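Local coordinates for putative amino acid binding protein (Streptococcus mutans, PDB 4C0R) that probably captures glutathione outside the cell for import through the cystine ABC transporter TcyBC, and is seen here holding oxidized glutathione disulfide, at residues T13-Y18 against E163-E168; D59-Q64 against I195-Q200; N89-V94 against F159-K164. All blocks are in the same frame, centred on the assembly; numbering follows the deposited sequence.

Overall arrangement
Contacts 1 and 3 meet at the bound glutathione disulfide, and contact 2 lies apart from it. The centres of contacts 1 and 3 are about 10 Å apart. The two share Glu163 and Lys164, where strand 160-163 passes into helix 164-173, and Ile165 N of contact 1 lies 3.1 Å from Asn89 OD1 of contact 3, a probable hydrogen bond. Contact 2 binds a cadmium ion instead; its centre is about 25 Å from that of contact 1 and about 29 Å from that of contact 3; contacts 2 and 3 lie on opposite sides of the chain's centre. Strands 191-196 and 81-96, neighbours in one sheet, connect contacts 2 and 3.

Contact 1 of 3, residues T13-Y18 against E163-E168; sequences TNPFSY and EKISAE. With GDS (oxidized glutathione disulfide), chain C.
Ser166 OG donates to Asn14 O over 2.7 Å, the one hydrogen bond joining residues 13-18 to residues 163-168. The hydroxyl does not use a lone pair of the carbonyl: it sits 45° out of the carbonyl plane, with a C=O...OG angle of 123°. Its position follows from chi1 of -73°, which sets OG opposite the carbonyl carbon of Ser166 and beside its backbone N. Asn14 O also lies 3.5 Å from Ser166 CA, a CA-H...O contact, and so rests against the first turn of helix 164-173, whose positive end may polarise it. The side chain of Asn14 turns to Glu173, farther along the same helix.

Apolar packing flanks this bond. Pro15, preceded by a cis peptide bond, sets CG against Ile165 CG2 at 3.6 Å, the two side chains crossing at about a right angle. The same methyl lies 4.1 Å from Phe16 CE1, approaching the ring obliquely, while Ser166 OG is at the ring edge. Leu228 of helix 219-228 touches Pro15, Phe16 and Ile165 alike.

Bonds within the loop also shape it. Thr13 O accepts from both Phe16 N, at 2.8 Å, and Ser17 N, at 3.1 Å, the geometry of a classic beta bulge.

Each segment also holds the ligand. Thr13 OG1 donates to O5 of the glutathione disulfide over 2.9 Å, and Asn68 gives this hydroxyl a second partner. Glu163, at the N-cap position of the helix, takes the ligand's amino nitrogen N6 on OE2, also at 2.9 Å. Residues 13-18 and the helix start thus meet beside a ligand gripped from both segments, consistent with the closed, ligand-bound cleft of a two-lobed family 3 solute-binding protein.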
loop_
_atom_site.group_PDB
_atom_site.type_symbol
_atom_site.label_atom_id
_atom_site.label_comp_id
_atom_site.label_asym_id
_atom_site.label_seq_id
_atom_site.Cartn_x
_atom_site.Cartn_y
_atom_site.Cartn_z
ATOM N N THR A 13 -4.205 -1.881 6.716
ATOM C CA THR A 13 -4.480 -1.761 5.300
ATOM C C THR A 13 -4.872 -3.114 4.693
ATOM O O THR A 13 -4.082 -3.727 3.957
ATOM C CB THR A 13 -3.274 -1.131 4.567
ATOM O OG1 THR A 13 -2.811 0.034 5.299
ATOM C CG2 THR A 13 -3.603 -0.718 3.153
ATOM N N ASN A 14 -6.056 -3.548 5.022
ATOM C CA ASN A 14 -6.557 -4.816 4.509
ATOM C C ASN A 14 -6.688 -4.698 3.000
ATOM O O ASN A 14 -7.212 -3.710 2.534
ATOM C CB ASN A 14 -7.909 -5.043 5.191
ATOM C CG ASN A 14 -8.658 -6.256 4.769
ATOM O OD1 ASN A 14 -8.206 -7.159 4.087
ATOM N ND2 ASN A 14 -9.931 -6.259 5.180
ATOM N N PRO A 15 -6.214 -5.688 2.218
ATOM C CA PRO A 15 -5.686 -7.005 2.577
ATOM C C PRO A 15 -4.179 -7.152 2.482
ATOM O O PRO A 15 -3.673 -8.247 2.486
ATOM C CB PRO A 15 -6.318 -7.892 1.544
ATOM C CG PRO A 15 -6.290 -7.033 0.311
ATOM C CD PRO A 15 -6.568 -5.635 0.776
ATOM N N PHE A 16 -3.446 -6.039 2.451
ATOM C CA PHE A 16 -1.994 -6.097 2.373
ATOM C C PHE A 16 -1.352 -6.374 3.709
ATOM O O PHE A 16 -0.404 -7.131 3.819
ATOM C CB PHE A 16 -1.389 -4.814 1.715
ATOM C CG PHE A 16 -1.471 -4.863 0.206
ATOM C CD1 PHE A 16 -2.665 -4.510 -0.454
ATOM C CD2 PHE A 16 -0.418 -5.319 -0.554
ATOM C CE1 PHE A 16 -2.744 -4.631 -1.780
ATOM C CE2 PHE A 16 -0.525 -5.439 -1.892
ATOM C CZ PHE A 16 -1.668 -5.109 -2.503
ATOM N N SER A 17 -1.906 -5.740 4.724
ATOM C CA SER A 17 -1.325 -5.804 6.056
ATOM C C SER A 17 -2.418 -5.495 7.077
ATOM O O SER A 17 -2.959 -4.390 7.098
ATOM C CB SER A 17 -0.127 -4.893 6.225
ATOM O OG SER A 17 0.362 -4.997 7.583
ATOM N N TYR A 18 -2.772 -6.484 7.875
ATOM C CA TYR A 18 -3.916 -6.352 8.822
ATOM C C TYR A 18 -3.835 -7.463 9.870
ATOM O O TYR A 18 -3.105 -8.406 9.734
ATOM C CB TYR A 18 -5.282 -6.403 8.111
ATOM C CG TYR A 18 -5.657 -7.702 7.433
ATOM C CD1 TYR A 18 -5.184 -8.012 6.146
ATOM C CD2 TYR A 18 -6.482 -8.612 8.047
ATOM C CE1 TYR A 18 -5.486 -9.186 5.548
ATOM C CE2 TYR A 18 -6.816 -9.813 7.408
ATOM C CZ TYR A 18 -6.313 -10.075 6.162
ATOM O OH TYR A 18 -6.634 -11.244 5.493
ATOM N N GLU A 163 -5.682 2.906 -3.479
ATOM C CA GLU A 163 -5.554 1.691 -4.310
ATOM C C GLU A 163 -6.857 0.867 -4.336
ATOM O O GLU A 163 -7.530 0.733 -3.336
ATOM C CB GLU A 163 -4.413 0.826 -3.782
ATOM C CG GLU A 163 -3.013 1.282 -4.173
ATOM C CD GLU A 163 -2.428 2.453 -3.441
ATOM O OE1 GLU A 163 -2.935 2.863 -2.383
ATOM O OE2 GLU A 163 -1.437 2.935 -3.974
ATOM N N LYS A 164 -7.152 0.314 -5.511
ATOM C CA LYS A 164 -8.342 -0.448 -5.768
ATOM C C LYS A 164 -8.501 -1.661 -4.878
ATOM O O LYS A 164 -9.580 -1.913 -4.420
ATOM C CB LYS A 164 -8.310 -0.920 -7.228
ATOM C CG LYS A 164 -9.603 -1.511 -7.720
ATOM C CD LYS A 164 -9.612 -1.533 -9.240
ATOM C CE LYS A 164 -11.019 -1.839 -9.750
ATOM N NZ LYS A 164 -11.011 -1.894 -11.214
ATOM N N ILE A 165 -7.445 -2.441 -4.679
ATOM C CA ILE A 165 -7.601 -3.703 -3.983
ATOM C C ILE A 165 -8.127 -3.460 -2.546
ATOM O O ILE A 165 -9.117 -4.083 -2.112
ATOM C CB ILE A 165 -6.305 -4.497 -3.992
ATOM C CG1 ILE A 165 -5.914 -4.973 -5.398
ATOM C CG2 ILE A 165 -6.444 -5.724 -3.051
ATOM C CD1 ILE A 165 -4.521 -5.474 -5.537
ATOM N N SER A 166 -7.544 -2.514 -1.810
ATOM C CA SER A 166 -8.049 -2.229 -0.482
ATOM C C SER A 166 -9.416 -1.561 -0.512
ATOM O O SER A 166 -10.269 -1.873 0.283
ATOM C CB SER A 166 -7.093 -1.363 0.338
ATOM O OG SER A 166 -5.971 -2.103 0.752
ATOM N N ALA A 167 -9.607 -0.628 -1.450
ATOM C CA ALA A 167 -10.908 0.043 -1.526
ATOM C C ALA A 167 -12.033 -0.972 -1.692
ATOM O O ALA A 167 -13.043 -0.922 -0.989
ATOM C CB ALA A 167 -10.929 1.048 -2.651
ATOM N N GLU A 168 -11.877 -1.848 -2.665
ATOM C CA GLU A 168 -12.897 -2.840 -2.988
ATOM C C GLU A 168 -13.086 -3.812 -1.835
ATOM O O GLU A 168 -14.214 -4.165 -1.464
ATOM C CB GLU A 168 -12.590 -3.535 -4.311
ATOM C CG GLU A 168 -12.720 -2.592 -5.503
ATOM C CD GLU A 168 -12.673 -3.288 -6.824
ATOM O OE1 GLU A 168 -11.956 -4.297 -6.973
ATOM O OE2 GLU A 168 -13.354 -2.772 -7.729
HETATM C CD1 GDS C . -1.548 7.004 10.168
HETATM N N2 GDS C . -2.848 6.591 9.623
HETATM C CA2 GDS C . -3.061 5.190 9.566
HETATM C C2 GDS C . -3.569 4.484 10.774
HETATM O O2 GDS C . -3.369 3.261 10.928
HETATM C CB2 GDS C . -2.783 4.347 8.382
HETATM S SG2 GDS C . -2.335 5.283 6.936
HETATM N N3 GDS C . -4.294 5.269 11.751
HETATM C CA3 GDS C . -4.734 4.642 12.997
HETATM C C3 GDS C . -3.754 5.186 14.034
HETATM O OE3 GDS C . -4.139 5.465 15.213
HETATM O OE4 GDS C . -2.536 5.390 13.761
HETATM N N4 GDS C . -2.983 4.649 3.822
HETATM C CA4 GDS C . -4.314 5.208 3.841
HETATM C C4 GDS C . -4.300 6.595 3.300
HETATM O OE5 GDS C . -3.368 7.001 2.541
HETATM O OE6 GDS C . -5.292 7.323 3.583
HETATM C C5 GDS C . -2.780 3.350 4.384
HETATM O O5 GDS C . -3.736 2.719 4.832
HETATM C CA5 GDS C . -1.378 2.940 4.436
HETATM N N5 GDS C . -0.522 3.295 3.381
HETATM C CB5 GDS C . -0.805 2.920 5.815
HETATM S SG5 GDS C . -0.504 4.626 6.352
HETATM C CA6 GDS C . 0.500 4.327 -1.113
HETATM C C6 GDS C . 1.900 4.789 -0.741
HETATM O OE7 GDS C . 2.032 5.899 -0.157
HETATM O OE8 GDS C . 2.902 4.078 -0.992
HETATM N N6 GDS C . 0.644 3.140 -1.978
HETATM C CB6 GDS C . -0.315 4.044 0.096
HETATM C CG6 GDS C . 0.532 3.245 1.112
HETATM C CD6 GDS C . -0.431 2.677 2.133
HETATM O O6 GDS C . -1.143 1.675 1.969
#

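Contact 2 of 3, residues D59-Q64 against I195-Q200; sequences DSDKYQ and IFAQDQ. With CD (cadmium ion), chain U.
Chi1 of 59° places Asp199 CG between its own backbone N and carbonyl carbon, bringing its carboxylate toward that of Asp61, whose chi1 of -101° departs from a staggered value. The two carboxylates come from opposite directions with their planes 48° apart. A cadmium ion joins them, bound by Asp61 OD1 at 2.7 Å and by Asp199 OD2 at 2.5 Å. The metal offers a reason for the otherwise unfavourable approach of Asp61 OD2 to Asp199 OD1, 3.0 Å between two acceptors, since its positive charge would offset the repulsion.

A water gives a second bridge, donating to Asp61 OD2 over 2.7 Å and accepting from Asp199 N at 3.2 Å. Asp61 OD1, the oxygen on the metal, also receives a weak hydrogen bond from Gln200 NE2, 3.4 Å away. The methyl of Ala197 packs obliquely against the Asp61 carboxylate, touching both of its oxygens.

Beside the site the backbones join directly. Gln64 O accepts from Ala197 N at 3.1 Å, with the donor well above the carbonyl plane, and the CA of Phe196 approaches the same oxygen at 3.2 Å. The CG of Gln64 meets the amide end of Gln200, while Gln64 OE1 is taken by Thr6 N. Tyr63 O, buried near the Ala197 methyl, has no polar partner in the model.

Turns on each segment deliver the metal-binding aspartates. Asp61 closes helix 51-59 in a Schellman motif with positive phi, and Asp199 occupies the type I beta turn from Ala197 to Gln200, after which helix 201-216 begins. The contact therefore ties the helix-to-strand turn of a beta-alpha-beta crossover to the exit of the antiparallel neighbour strand 191-196, with a two-aspartate cadmium site at the surface.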
loop_
_atom_site.group_PDB
_atom_site.type_symbol
_atom_site.label_atom_id
_atom_site.label_comp_id
_atom_site.label_asym_id
_atom_site.label_seq_id
_atom_site.Cartn_x
_atom_site.Cartn_y
_atom_site.Cartn_z
ATOM N N ASP A 59 15.488 4.593 8.473
ATOM C CA ASP A 59 16.603 5.559 8.440
ATOM C C ASP A 59 17.631 5.239 9.519
ATOM O O ASP A 59 18.830 5.430 9.312
ATOM C CB ASP A 59 16.104 6.960 8.767
ATOM C CG ASP A 59 15.241 7.560 7.665
ATOM O OD1 ASP A 59 15.297 7.076 6.519
ATOM O OD2 ASP A 59 14.525 8.522 7.959
ATOM N N SER A 60 17.177 4.809 10.687
ATOM C CA SER A 60 18.096 4.586 11.814
ATOM C C SER A 60 18.590 3.140 11.933
ATOM O O SER A 60 19.339 2.785 12.859
ATOM C CB SER A 60 17.405 4.989 13.088
ATOM O OG SER A 60 16.323 4.122 13.424
ATOM N N ASP A 61 18.160 2.306 10.998
ATOM C CA ASP A 61 18.348 0.866 11.079
ATOM C C ASP A 61 17.785 0.150 12.311
ATOM O O ASP A 61 18.196 -0.971 12.607
ATOM C CB ASP A 61 19.809 0.451 10.836
ATOM C CG ASP A 61 20.004 -0.066 9.418
ATOM O OD1 ASP A 61 19.643 -1.297 9.121
ATOM O OD2 ASP A 61 20.441 0.790 8.622
ATOM N N LYS A 62 16.793 0.757 12.962
ATOM C CA LYS A 62 15.935 0.085 13.903
ATOM C C LYS A 62 15.161 -0.989 13.140
ATOM O O LYS A 62 14.932 -2.053 13.650
ATOM C CB LYS A 62 14.931 1.045 14.536
ATOM C CG LYS A 62 13.911 0.398 15.461
ATOM C CD LYS A 62 13.003 1.473 16.082
ATOM C CE LYS A 62 12.059 0.930 17.160
ATOM N NZ LYS A 62 11.426 2.045 17.917
ATOM N N TYR A 63 14.725 -0.666 11.924
ATOM C CA TYR A 63 14.023 -1.646 11.107
ATOM C C TYR A 63 14.846 -1.911 9.859
ATOM O O TYR A 63 15.580 -1.038 9.411
ATOM C CB TYR A 63 12.621 -1.114 10.658
ATOM C CG TYR A 63 11.701 -0.723 11.776
ATOM C CD1 TYR A 63 11.545 -1.524 12.887
ATOM C CD2 TYR A 63 10.995 0.465 11.712
ATOM C CE1 TYR A 63 10.713 -1.154 13.929
ATOM C CE2 TYR A 63 10.144 0.826 12.759
ATOM C CZ TYR A 63 10.027 0.011 13.845
ATOM O OH TYR A 63 9.161 0.378 14.883
ATOM N N GLN A 64 14.725 -3.109 9.273
ATOM C CA GLN A 64 15.437 -3.482 8.049
ATOM C C GLN A 64 14.555 -3.554 6.805
ATOM O O GLN A 64 15.042 -3.328 5.717
ATOM C CB GLN A 64 16.172 -4.811 8.211
ATOM C CG GLN A 64 17.341 -4.747 9.192
ATOM C CD GLN A 64 16.926 -4.474 10.625
ATOM O OE1 GLN A 64 16.126 -5.212 11.217
ATOM N NE2 GLN A 64 17.464 -3.408 11.190
ATOM N N ILE A 195 10.490 -2.321 0.896
ATOM C CA ILE A 195 11.609 -1.427 0.940
ATOM C C ILE A 195 12.566 -1.835 2.053
ATOM O O ILE A 195 12.206 -2.580 2.953
ATOM C CB ILE A 195 11.194 0.046 1.111
ATOM C CG1 ILE A 195 10.383 0.254 2.392
ATOM C CG2 ILE A 195 10.456 0.584 -0.104
ATOM C CD1 ILE A 195 10.087 1.751 2.678
ATOM N N PHE A 196 13.812 -1.363 1.948
ATOM C CA PHE A 196 14.819 -1.774 2.914
ATOM C C PHE A 196 15.656 -0.586 3.352
ATOM O O PHE A 196 15.851 0.368 2.599
ATOM C CB PHE A 196 15.809 -2.803 2.348
ATOM C CG PHE A 196 15.154 -3.991 1.706
ATOM C CD1 PHE A 196 14.691 -3.927 0.413
ATOM C CD2 PHE A 196 15.031 -5.164 2.395
ATOM C CE1 PHE A 196 14.089 -5.031 -0.201
ATOM C CE2 PHE A 196 14.428 -6.266 1.807
ATOM C CZ PHE A 196 13.958 -6.195 0.492
ATOM N N ALA A 197 16.228 -0.726 4.533
ATOM C CA ALA A 197 17.231 0.234 4.998
ATOM C C ALA A 197 18.359 0.202 3.982
ATOM O O ALA A 197 18.647 -0.816 3.341
ATOM C CB ALA A 197 17.692 -0.143 6.408
ATOM N N GLN A 198 18.989 1.367 3.783
ATOM C CA GLN A 198 19.883 1.515 2.660
ATOM C C GLN A 198 21.119 0.630 2.719
ATOM O O GLN A 198 21.675 0.271 1.658
ATOM C CB GLN A 198 20.243 3.010 2.514
ATOM C CG GLN A 198 20.641 3.357 1.110
ATOM C CD GLN A 198 20.836 4.845 0.939
ATOM O OE1 GLN A 198 21.372 5.516 1.829
ATOM N NE2 GLN A 198 20.434 5.361 -0.208
ATOM N N ASP A 199 21.524 0.224 3.918
ATOM C CA ASP A 199 22.680 -0.631 4.061
ATOM C C ASP A 199 22.367 -2.124 3.943
ATOM O O ASP A 199 23.234 -2.956 4.130
ATOM C CB ASP A 199 23.452 -0.365 5.355
ATOM C CG ASP A 199 22.637 -0.558 6.588
ATOM O OD1 ASP A 199 21.499 -1.068 6.532
ATOM O OD2 ASP A 199 23.151 -0.192 7.667
ATOM N N GLN A 200 21.139 -2.464 3.596
ATOM C CA GLN A 200 20.742 -3.880 3.586
ATOM C C GLN A 200 20.754 -4.496 2.196
ATOM O O GLN A 200 19.830 -5.209 1.821
ATOM C CB GLN A 200 19.346 -4.036 4.209
ATOM C CG GLN A 200 19.299 -3.654 5.697
ATOM C CD GLN A 200 20.076 -4.635 6.565
ATOM O OE1 GLN A 200 20.169 -5.808 6.224
ATOM N NE2 GLN A 200 20.632 -4.165 7.676
HETATM CD CD CD U . 22.276 -1.685 9.525
HETATM O O HOH W 1 20.999 2.143 6.361
#

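Contact 3 of 3, residues N89-V94 against F159-K164; sequences NPLVLV and FKIFEK. With GDS (oxidized glutathione disulfide), chain C.
Glu163 OE2 and Asn89 O are bridged by one water, which donates to each over 2.7 Å. Glu163 OE1 lies 3.4 Å above the plane of the neighbouring Phe162 ring, over its centre. That ring presents its edge to the glutathione disulfide, CZ lying 3.3 Å from the ligand's O6. Lys160, bent at chi2 (63°), ends at the ligand's carboxylate, NZ donating to OE6 over 2.7 Å; Gln148 and Gln113 also hold this ammonium group.

Behind this first shell, the Asn89 amide packs across the stem of Glu163, ND2 reaching CB at 3.3 Å, with amide and carboxylate planes 56° apart. Its OD1 accepts from Ile165 N, and Pro90 O accepts from Lys164 N at 2.8 Å, so two successive amides at the helix start are tied to residues 89-90.

The strands set the spacing of the ligand-binding side chains. Val92 with Phe162 and Val94 with Lys160 are antiparallel hydrogen-bonded pairs, Val92 N lying 2.9 Å from Phe162 O. These four side chains share one face. On the other, Leu93 CD1 meets Phe159 CD2 at 3.5 Å and also packs on Ile161, with helix 120-130 against Ile161. The result is an antiparallel strand pair of an alpha/beta lobe, whose strand 160-163 lines the ligand cleft of a family 3 solute-binding protein.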
loop_
_atom_site.group_PDB
_atom_site.type_symbol
_atom_site.label_atom_id
_atom_site.label_comp_id
_atom_site.label_asym_id
_atom_site.label_seq_id
_atom_site.Cartn_x
_atom_site.Cartn_y
_atom_site.Cartn_z
ATOM N N ASN A 89 -1.443 -2.520 -8.362
ATOM C CA ASN A 89 -2.588 -2.084 -7.601
ATOM C C ASN A 89 -2.980 -0.667 -7.975
ATOM O O ASN A 89 -2.521 0.324 -7.378
ATOM C CB ASN A 89 -2.219 -2.154 -6.143
ATOM C CG ASN A 89 -3.383 -2.082 -5.206
ATOM O OD1 ASN A 89 -4.530 -2.008 -5.625
ATOM N ND2 ASN A 89 -3.092 -2.148 -3.911
ATOM N N PRO A 90 -3.842 -0.517 -9.011
ATOM C CA PRO A 90 -4.095 0.818 -9.497
ATOM C C PRO A 90 -5.028 1.619 -8.620
ATOM O O PRO A 90 -5.715 1.087 -7.764
ATOM C CB PRO A 90 -4.733 0.566 -10.875
ATOM C CG PRO A 90 -5.441 -0.664 -10.728
ATOM C CD PRO A 90 -4.573 -1.534 -9.779
ATOM N N LEU A 91 -5.027 2.940 -8.819
ATOM C CA LEU A 91 -5.831 3.794 -7.994
ATOM C C LEU A 91 -7.262 3.875 -8.442
ATOM O O LEU A 91 -7.585 3.796 -9.648
ATOM C CB LEU A 91 -5.289 5.232 -7.958
ATOM C CG LEU A 91 -3.980 5.382 -7.249
ATOM C CD1 LEU A 91 -3.518 6.835 -7.430
ATOM C CD2 LEU A 91 -4.147 5.048 -5.799
ATOM N N VAL A 92 -8.112 4.105 -7.463
ATOM C CA VAL A 92 -9.528 4.426 -7.692
ATOM C C VAL A 92 -9.974 5.635 -6.839
ATOM O O VAL A 92 -9.354 6.008 -5.850
ATOM C CB VAL A 92 -10.478 3.266 -7.390
ATOM C CG1 VAL A 92 -10.194 2.136 -8.278
ATOM C CG2 VAL A 92 -10.393 2.843 -5.879
ATOM N N LEU A 93 -11.061 6.248 -7.288
ATOM C CA LEU A 93 -11.779 7.242 -6.597
ATOM C C LEU A 93 -12.982 6.544 -5.966
ATOM O O LEU A 93 -13.767 5.911 -6.656
ATOM C CB LEU A 93 -12.243 8.240 -7.670
ATOM C CG LEU A 93 -12.915 9.545 -7.436
ATOM C CD1 LEU A 93 -12.280 10.354 -6.317
ATOM C CD2 LEU A 93 -12.856 10.303 -8.767
ATOM N N VAL A 94 -13.115 6.632 -4.657
ATOM C CA VAL A 94 -14.227 6.093 -3.925
ATOM C C VAL A 94 -15.202 7.242 -3.636
ATOM O O VAL A 94 -14.827 8.235 -3.035
ATOM C CB VAL A 94 -13.788 5.519 -2.571
ATOM C CG1 VAL A 94 -14.972 4.940 -1.821
ATOM C CG2 VAL A 94 -12.684 4.463 -2.790
ATOM N N PHE A 159 -15.113 12.228 -1.044
ATOM C CA PHE A 159 -14.485 11.181 -1.825
ATOM C C PHE A 159 -13.234 10.715 -1.104
ATOM O O PHE A 159 -12.738 11.448 -0.217
ATOM C CB PHE A 159 -14.088 11.659 -3.242
ATOM C CG PHE A 159 -12.965 12.658 -3.286
ATOM C CD1 PHE A 159 -13.219 14.007 -3.217
ATOM C CD2 PHE A 159 -11.642 12.257 -3.419
ATOM C CE1 PHE A 159 -12.220 14.908 -3.285
ATOM C CE2 PHE A 159 -10.626 13.141 -3.503
ATOM C CZ PHE A 159 -10.913 14.509 -3.429
ATOM N N LYS A 160 -12.705 9.551 -1.517
ATOM C CA LYS A 160 -11.375 9.102 -1.057
ATOM C C LYS A 160 -10.675 8.411 -2.232
ATOM O O LYS A 160 -11.232 7.522 -2.851
ATOM C CB LYS A 160 -11.495 8.126 0.120
ATOM C CG LYS A 160 -10.179 7.498 0.595
ATOM C CD LYS A 160 -9.208 8.531 1.136
ATOM C CE LYS A 160 -7.932 7.867 1.626
ATOM N NZ LYS A 160 -6.930 8.850 2.080
ATOM N N ILE A 161 -9.451 8.834 -2.504
ATOM C CA ILE A 161 -8.598 8.197 -3.498
ATOM C C ILE A 161 -7.658 7.187 -2.817
ATOM O O ILE A 161 -6.996 7.498 -1.830
ATOM C CB ILE A 161 -7.754 9.188 -4.298
ATOM C CG1 ILE A 161 -8.663 10.177 -5.029
ATOM C CG2 ILE A 161 -6.834 8.462 -5.276
ATOM C CD1 ILE A 161 -7.903 11.318 -5.662
ATOM N N PHE A 162 -7.690 5.948 -3.279
ATOM C CA PHE A 162 -6.782 4.937 -2.747
ATOM C C PHE A 162 -6.617 3.824 -3.739
ATOM O O PHE A 162 -7.360 3.747 -4.732
ATOM C CB PHE A 162 -7.340 4.356 -1.421
ATOM C CG PHE A 162 -6.231 3.732 -0.563
ATOM C CD1 PHE A 162 -5.277 4.554 0.050
ATOM C CD2 PHE A 162 -6.099 2.387 -0.465
ATOM C CE1 PHE A 162 -4.217 4.009 0.774
ATOM C CE2 PHE A 162 -5.018 1.833 0.268
ATOM C CZ PHE A 162 -4.088 2.676 0.898
ATOM N N GLU A 163 -5.682 2.906 -3.479
ATOM C CA GLU A 163 -5.554 1.691 -4.310
ATOM C C GLU A 163 -6.857 0.867 -4.336
ATOM O O GLU A 163 -7.530 0.733 -3.336
ATOM C CB GLU A 163 -4.413 0.826 -3.782
ATOM C CG GLU A 163 -3.013 1.282 -4.173
ATOM C CD GLU A 163 -2.428 2.453 -3.441
ATOM O OE1 GLU A 163 -2.935 2.863 -2.383
ATOM O OE2 GLU A 163 -1.437 2.935 -3.974
ATOM N N LYS A 164 -7.152 0.314 -5.511
ATOM C CA LYS A 164 -8.342 -0.448 -5.768
ATOM C C LYS A 164 -8.501 -1.661 -4.878
ATOM O O LYS A 164 -9.580 -1.913 -4.420
ATOM C CB LYS A 164 -8.310 -0.920 -7.228
ATOM C CG LYS A 164 -9.603 -1.511 -7.720
ATOM C CD LYS A 164 -9.612 -1.533 -9.240
ATOM C CE LYS A 164 -11.019 -1.839 -9.750
ATOM N NZ LYS A 164 -11.011 -1.894 -11.214
HETATM C CD1 GDS C . -1.548 7.004 10.168
HETATM N N2 GDS C . -2.848 6.591 9.623
HETATM C CA2 GDS C . -3.061 5.190 9.566
HETATM C C2 GDS C . -3.569 4.484 10.774
HETATM O O2 GDS C . -3.369 3.261 10.928
HETATM C CB2 GDS C . -2.783 4.347 8.382
HETATM S SG2 GDS C . -2.335 5.283 6.936
HETATM N N3 GDS C . -4.294 5.269 11.751
HETATM C CA3 GDS C . -4.734 4.642 12.997
HETATM C C3 GDS C . -3.754 5.186 14.034
HETATM O OE3 GDS C . -4.139 5.465 15.213
HETATM O OE4 GDS C . -2.536 5.390 13.761
HETATM N N4 GDS C . -2.983 4.649 3.822
HETATM C CA4 GDS C . -4.314 5.208 3.841
HETATM C C4 GDS C . -4.300 6.595 3.300
HETATM O OE5 GDS C . -3.368 7.001 2.541
HETATM O OE6 GDS C . -5.292 7.323 3.583
HETATM C C5 GDS C . -2.780 3.350 4.384
HETATM O O5 GDS C . -3.736 2.719 4.832
HETATM C CA5 GDS C . -1.378 2.940 4.436
HETATM N N5 GDS C . -0.522 3.295 3.381
HETATM C CB5 GDS C . -0.805 2.920 5.815
HETATM S SG5 GDS C . -0.504 4.626 6.352
HETATM C CA6 GDS C . 0.500 4.327 -1.113
HETATM C C6 GDS C . 1.900 4.789 -0.741
HETATM O OE7 GDS C . 2.032 5.899 -0.157
HETATM O OE8 GDS C . 2.902 4.078 -0.992
HETATM N N6 GDS C . 0.644 3.140 -1.978
HETATM C CB6 GDS C . -0.315 4.044 0.096
HETATM C CG6 GDS C . 0.532 3.245 1.112
HETATM C CD6 GDS C . -0.431 2.677 2.133
HETATM O O6 GDS C . -1.143 1.675 1.969
HETATM O O HOH W 2 -0.894 2.331 -6.504
#